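Local atomic coordinates of Non-sulfated chondroitin lyase E66 (Autographa californica nucleopolyhedrovirus, PDB entry 3VSN), a protein that cleaves non-sulfated chondroitin as a viral envelope lyase and is essential for oral infection, perhaps by digesting the chondroitin sulfate barrier of the host midgut's peritrophic matrix. Residues A[290-304]-A[369-383]. Sequence-based numbering, arbitrary orientation.
Sequences EGVVVPGVMSRNGTL and WNRRGRIINYNANTV
Leu304 reaches into a cluster of apolar side chains formed by Trp369, Ile375 and Tyr378, with the amide of Asn377 beside it, and following it outward shows how one leucine can join two loops. Its CB lies near the ring atom CE2 of Tyr378. CG, set between the backbone N and the carbonyl carbon (chi1 49°), sits 3.7 Å from Tyr378 CE2, and there the branches part. CD1 goes to Ile375 CG2 and Asn377 OD1, while CD2 packs against the indole of Trp369, 3.4 Å from NE1. Val292 CG1 comes obliquely onto that indole near its rim, and Pro295 CG touches Tyr378 CE2; the Tyr378 hydroxyl, still beside Leu304 CD2, is hydrogen-bonded to Glu386.

The loop 290-304, which carries the transition-state stabilizer Arg300, is thereby packed against the end of strand 367-370, an edge strand of a four-stranded antiparallel sheet, and the loop that follows it. Arg300 itself stands clear of this interface and is salt-bridged to Glu350 and Asp352.

Polar groups flank the apolar cluster. The Asn377 amide works both ways: ND2 donates in its own plane to Thr303 OG1 (2.9 Å, N-H...O angle 169°), and OD1 accepts from Leu304 N at 3.0 Å. Tyr378 N, on the other face of the amide, also donates to OD1, but from above the plane and off any lone pair. Nearby, a water bridges Gly302 O and Tyr378 O. Beyond Ile375, Arg371 grips Glu290 side-on in a salt bridge, NE to OE1 and NH2 to OE2, both 3.0 Å, with the carboxylate and guanidinium planes turned 55° apart; Arg371 NH1 is hydrogen-bonded to Ser332 O.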
loop_
_atom_site.group_PDB
_atom_site.type_symbol
_atom_site.label_atom_id
_atom_site.label_comp_id
_atom_site.label_asym_id
_atom_site.label_seq_id
_atom_site.Cartn_x
_atom_site.Cartn_y
_atom_site.Cartn_z
ATOM N N GLU A 290 10.516 4.000 3.241
ATOM C CA GLU A 290 11.209 3.767 1.968
ATOM C C GLU A 290 10.264 3.699 0.764
ATOM O O GLU A 290 10.716 3.687 -0.383
ATOM C CB GLU A 290 12.078 2.499 2.042
ATOM C CG GLU A 290 13.272 2.597 2.992
ATOM C CD GLU A 290 12.874 2.591 4.462
ATOM O OE1 GLU A 290 11.900 1.896 4.823
ATOM O OE2 GLU A 290 13.528 3.288 5.265
ATOM N N GLY A 291 8.959 3.648 1.019
ATOM C CA GLY A 291 7.969 3.581 -0.057
ATOM C C GLY A 291 7.540 2.167 -0.421
ATOM O O GLY A 291 6.735 1.971 -1.338
ATOM N N VAL A 292 8.078 1.181 0.293
ATOM C CA VAL A 292 7.689 -0.218 0.110
ATOM C C VAL A 292 6.305 -0.464 0.718
ATOM O O VAL A 292 6.028 -0.055 1.855
ATOM C CB VAL A 292 8.748 -1.193 0.686
ATOM C CG1 VAL A 292 8.376 -2.642 0.397
ATOM C CG2 VAL A 292 10.120 -0.889 0.090
ATOM N N VAL A 293 5.439 -1.105 -0.068
ATOM C CA VAL A 293 4.057 -1.378 0.316
ATOM C C VAL A 293 3.674 -2.777 -0.160
ATOM O O VAL A 293 3.967 -3.152 -1.299
ATOM C CB VAL A 293 3.064 -0.369 -0.315
ATOM C CG1 VAL A 293 1.661 -0.571 0.242
ATOM C CG2 VAL A 293 3.504 1.069 -0.082
ATOM N N VAL A 294 3.018 -3.538 0.711
ATOM C CA VAL A 294 2.543 -4.885 0.372
ATOM C C VAL A 294 1.708 -4.849 -0.919
ATOM O O VAL A 294 0.810 -4.016 -1.052
ATOM C CB VAL A 294 1.782 -5.543 1.561
ATOM C CG1 VAL A 294 0.422 -4.897 1.799
ATOM C CG2 VAL A 294 1.645 -7.050 1.360
ATOM N N PRO A 295 2.034 -5.724 -1.891
ATOM C CA PRO A 295 1.384 -5.636 -3.208
ATOM C C PRO A 295 -0.134 -5.795 -3.199
ATOM O O PRO A 295 -0.805 -5.189 -4.032
ATOM C CB PRO A 295 2.035 -6.774 -4.005
ATOM C CG PRO A 295 3.361 -6.982 -3.351
ATOM C CD PRO A 295 3.140 -6.702 -1.887
ATOM N N GLY A 296 -0.667 -6.583 -2.266
ATOM C CA GLY A 296 -2.110 -6.849 -2.192
ATOM C C GLY A 296 -3.024 -5.641 -2.030
ATOM O O GLY A 296 -4.220 -5.732 -2.307
ATOM N N VAL A 297 -2.479 -4.511 -1.581
ATOM C CA VAL A 297 -3.277 -3.283 -1.419
ATOM C C VAL A 297 -2.979 -2.240 -2.507
ATOM O O VAL A 297 -3.508 -1.125 -2.476
ATOM C CB VAL A 297 -3.118 -2.648 -0.011
ATOM C CG1 VAL A 297 -3.501 -3.645 1.082
ATOM C CG2 VAL A 297 -1.705 -2.127 0.205
ATOM N N MET A 298 -2.140 -2.613 -3.470
ATOM C CA MET A 298 -1.681 -1.681 -4.503
ATOM C C MET A 298 -2.301 -1.973 -5.875
ATOM O O MET A 298 -3.268 -2.727 -5.972
ATOM C CB MET A 298 -0.149 -1.661 -4.555
ATOM C CG MET A 298 0.499 -1.132 -3.279
ATOM S SD MET A 298 0.183 0.622 -2.969
ATOM C CE MET A 298 1.450 1.378 -3.985
ATOM N N SER A 299 -1.756 -1.367 -6.929
ATOM C CA SER A 299 -2.403 -1.413 -8.247
ATOM C C SER A 299 -2.360 -2.788 -8.924
ATOM O O SER A 299 -1.553 -3.650 -8.565
ATOM C CB SER A 299 -1.859 -0.313 -9.167
ATOM O OG SER A 299 -0.448 -0.286 -9.159
ATOM N N ARG A 300 -3.236 -2.974 -9.908
ATOM C CA ARG A 300 -3.436 -4.274 -10.554
ATOM C C ARG A 300 -2.242 -4.811 -11.351
ATOM O O ARG A 300 -2.189 -6.003 -11.647
ATOM C CB ARG A 300 -4.678 -4.236 -11.448
ATOM C CG ARG A 300 -5.994 -4.143 -10.690
ATOM C CD ARG A 300 -7.166 -4.039 -11.654
ATOM N NE ARG A 300 -7.043 -2.857 -12.505
ATOM C CZ ARG A 300 -7.528 -1.655 -12.207
ATOM N NH1 ARG A 300 -8.194 -1.459 -11.076
ATOM N NH2 ARG A 300 -7.351 -0.647 -13.050
ATOM N N ASN A 301 -1.292 -3.951 -11.702
ATOM C CA ASN A 301 -0.090 -4.403 -12.421
ATOM C C ASN A 301 0.868 -5.209 -11.537
ATOM O O ASN A 301 1.741 -5.924 -12.035
ATOM C CB ASN A 301 0.644 -3.222 -13.068
ATOM C CG ASN A 301 1.133 -2.206 -12.054
ATOM O OD1 ASN A 301 0.418 -1.853 -11.119
ATOM N ND2 ASN A 301 2.357 -1.726 -12.239
ATOM N N GLY A 302 0.690 -5.097 -10.225
ATOM C CA GLY A 302 1.545 -5.796 -9.271
ATOM C C GLY A 302 2.758 -4.951 -8.966
ATOM O O GLY A 302 3.710 -4.908 -9.749
ATOM N N THR A 303 2.715 -4.268 -7.827
ATOM C CA THR A 303 3.776 -3.351 -7.433
ATOM C C THR A 303 3.959 -3.343 -5.917
ATOM O O THR A 303 2.988 -3.479 -5.167
ATOM C CB THR A 303 3.508 -1.915 -7.951
ATOM O OG1 THR A 303 4.542 -1.035 -7.500
ATOM C CG2 THR A 303 2.147 -1.384 -7.476
ATOM N N LEU A 304 5.207 -3.195 -5.479
ATOM C CA LEU A 304 5.520 -3.098 -4.053
ATOM C C LEU A 304 6.045 -1.715 -3.659
ATOM O O LEU A 304 6.599 -1.546 -2.574
ATOM C CB LEU A 304 6.518 -4.191 -3.627
ATOM C CG LEU A 304 7.811 -4.452 -4.418
ATOM C CD1 LEU A 304 8.709 -3.226 -4.558
ATOM C CD2 LEU A 304 8.586 -5.602 -3.784
ATOM N N TRP A 369 11.196 -7.356 3.625
ATOM C CA TRP A 369 12.132 -6.609 2.812
ATOM C C TRP A 369 13.052 -5.847 3.710
ATOM O O TRP A 369 12.606 -5.053 4.540
ATOM C CB TRP A 369 11.397 -5.654 1.880
ATOM C CG TRP A 369 10.627 -6.331 0.772
ATOM C CD1 TRP A 369 11.092 -6.686 -0.491
ATOM C CD2 TRP A 369 9.214 -6.743 0.784
ATOM N NE1 TRP A 369 10.098 -7.275 -1.234
ATOM C CE2 TRP A 369 8.948 -7.335 -0.536
ATOM C CE3 TRP A 369 8.184 -6.685 1.717
ATOM C CZ2 TRP A 369 7.700 -7.840 -0.878
ATOM C CZ3 TRP A 369 6.930 -7.194 1.358
ATOM C CH2 TRP A 369 6.697 -7.760 0.092
ATOM N N ASN A 370 14.348 -6.101 3.553
ATOM C CA ASN A 370 15.384 -5.377 4.278
ATOM C C ASN A 370 15.283 -3.892 3.939
ATOM O O ASN A 370 15.314 -3.521 2.766
ATOM C CB ASN A 370 16.765 -5.934 3.895
ATOM C CG ASN A 370 17.877 -5.431 4.796
ATOM O OD1 ASN A 370 17.983 -4.235 5.069
ATOM N ND2 ASN A 370 18.723 -6.348 5.254
ATOM N N ARG A 371 15.148 -3.050 4.961
ATOM C CA ARG A 371 14.973 -1.608 4.751
ATOM C C ARG A 371 16.160 -0.954 4.046
ATOM O O ARG A 371 16.012 0.093 3.416
ATOM C CB ARG A 371 14.662 -0.897 6.069
ATOM C CG ARG A 371 13.267 -1.206 6.597
ATOM C CD ARG A 371 12.946 -0.406 7.845
ATOM N NE ARG A 371 12.872 1.030 7.568
ATOM C CZ ARG A 371 12.719 1.968 8.499
ATOM N NH1 ARG A 371 12.612 1.634 9.782
ATOM N NH2 ARG A 371 12.668 3.244 8.144
ATOM N N ARG A 372 17.327 -1.587 4.142
ATOM C CA ARG A 372 18.520 -1.122 3.436
ATOM C C ARG A 372 18.783 -1.879 2.126
ATOM O O ARG A 372 19.778 -1.626 1.438
ATOM C CB ARG A 372 19.734 -1.148 4.370
ATOM C CG ARG A 372 19.626 -0.107 5.484
ATOM C CD ARG A 372 20.905 0.068 6.289
ATOM N NE ARG A 372 22.092 -0.242 5.505
ATOM C CZ ARG A 372 23.067 -1.052 5.905
ATOM N NH1 ARG A 372 23.033 -1.622 7.105
ATOM N NH2 ARG A 372 24.096 -1.272 5.105
ATOM N N GLY A 373 17.867 -2.779 1.770
ATOM C CA GLY A 373 17.971 -3.535 0.522
ATOM C C GLY A 373 17.622 -2.706 -0.703
ATOM O O GLY A 373 17.132 -1.583 -0.584
ATOM N N ARG A 374 17.888 -3.258 -1.884
ATOM C CA ARG A 374 17.470 -2.631 -3.135
ATOM C C ARG A 374 15.963 -2.783 -3.286
ATOM O O ARG A 374 15.417 -3.854 -3.010
ATOM C CB ARG A 374 18.170 -3.278 -4.337
ATOM C CG ARG A 374 19.620 -2.865 -4.549
ATOM C CD ARG A 374 20.072 -3.200 -5.971
ATOM N NE ARG A 374 21.526 -3.362 -6.141
ATOM C CZ ARG A 374 22.341 -4.033 -5.322
ATOM N NH1 ARG A 374 21.877 -4.643 -4.239
ATOM N NH2 ARG A 374 23.637 -4.104 -5.596
ATOM N N ILE A 375 15.287 -1.717 -3.701
ATOM C CA ILE A 375 13.866 -1.826 -4.015
ATOM C C ILE A 375 13.735 -2.345 -5.447
ATOM O O ILE A 375 13.828 -1.588 -6.414
ATOM C CB ILE A 375 13.093 -0.498 -3.808
ATOM C CG1 ILE A 375 13.241 -0.018 -2.356
ATOM C CG2 ILE A 375 11.620 -0.682 -4.164
ATOM C CD1 ILE A 375 12.689 1.367 -2.081
ATOM N N ILE A 376 13.553 -3.655 -5.564
ATOM C CA ILE A 376 13.370 -4.300 -6.857
ATOM C C ILE A 376 11.876 -4.500 -7.046
ATOM O O ILE A 376 11.267 -5.291 -6.327
ATOM C CB ILE A 376 14.090 -5.666 -6.919
ATOM C CG1 ILE A 376 15.569 -5.508 -6.544
ATOM C CG2 ILE A 376 13.914 -6.309 -8.295
ATOM C CD1 ILE A 376 16.292 -6.815 -6.282
ATOM N N ASN A 377 11.284 -3.769 -7.988
ATOM C CA ASN A 377 9.852 -3.902 -8.245
ATOM C C ASN A 377 9.593 -4.994 -9.276
ATOM O O ASN A 377 10.501 -5.388 -10.007
ATOM C CB ASN A 377 9.236 -2.570 -8.691
ATOM C CG ASN A 377 7.795 -2.402 -8.225
ATOM O OD1 ASN A 377 7.183 -3.329 -7.690
ATOM N ND2 ASN A 377 7.248 -1.207 -8.429
ATOM N N TYR A 378 8.357 -5.484 -9.321
ATOM C CA TYR A 378 7.987 -6.564 -10.235
ATOM C C TYR A 378 7.846 -6.073 -11.673
ATOM O O TYR A 378 7.600 -4.890 -11.919
ATOM C CB TYR A 378 6.680 -7.228 -9.783
ATOM C CG TYR A 378 6.697 -7.669 -8.337
ATOM C CD1 TYR A 378 7.327 -8.859 -7.958
ATOM C CD2 TYR A 378 6.095 -6.895 -7.345
ATOM C CE1 TYR A 378 7.352 -9.264 -6.632
ATOM C CE2 TYR A 378 6.116 -7.292 -6.015
ATOM C CZ TYR A 378 6.750 -8.474 -5.667
ATOM O OH TYR A 378 6.773 -8.867 -4.354
ATOM N N ASN A 379 8.027 -6.993 -12.616
ATOM C CA ASN A 379 7.638 -6.773 -14.003
ATOM C C ASN A 379 6.816 -7.972 -14.494
ATOM O O ASN A 379 6.570 -8.907 -13.726
ATOM C CB ASN A 379 8.861 -6.481 -14.895
ATOM C CG ASN A 379 9.879 -7.611 -14.897
ATOM O OD1 ASN A 379 9.565 -8.743 -15.254
ATOM N ND2 ASN A 379 11.111 -7.298 -14.519
ATOM N N ALA A 380 6.386 -7.948 -15.756
ATOM C CA ALA A 380 5.534 -9.015 -16.306
ATOM C C ALA A 380 6.132 -10.420 -16.169
ATOM O O ALA A 380 5.395 -11.400 -16.072
ATOM C CB ALA A 380 5.181 -8.724 -17.760
ATOM N N ASN A 381 7.460 -10.508 -16.149
ATOM C CA ASN A 381 8.166 -11.790 -16.076
ATOM C C ASN A 381 8.516 -12.246 -14.659
ATOM O O ASN A 381 8.930 -13.391 -14.458
ATOM C CB ASN A 381 9.445 -11.736 -16.921
ATOM C CG ASN A 381 9.167 -11.449 -18.383
ATOM O OD1 ASN A 381 8.255 -12.023 -18.979
ATOM N ND2 ASN A 381 9.956 -10.556 -18.970
ATOM N N THR A 382 8.367 -11.352 -13.685
ATOM C CA THR A 382 8.745 -11.662 -12.302
ATOM C C THR A 382 7.578 -11.578 -11.313
ATOM O O THR A 382 7.699 -12.044 -10.174
ATOM C CB THR A 382 9.892 -10.752 -11.803
ATOM O OG1 THR A 382 9.440 -9.393 -11.731
ATOM C CG2 THR A 382 11.112 -10.833 -12.725
ATOM N N VAL A 383 6.457 -11.002 -11.746
ATOM C CA VAL A 383 5.319 -10.720 -10.855
ATOM C C VAL A 383 4.624 -11.995 -10.335
ATOM O O VAL A 383 3.868 -11.945 -9.362
ATOM C CB VAL A 383 4.316 -9.725 -11.507
ATOM C CG1 VAL A 383 3.468 -10.404 -12.572
ATOM C CG2 VAL A 383 3.430 -9.054 -10.459
HETATM O O HOH W 1 16.636 2.656 4.524
HETATM O O HOH W 2 5.755 -3.198 -10.766
#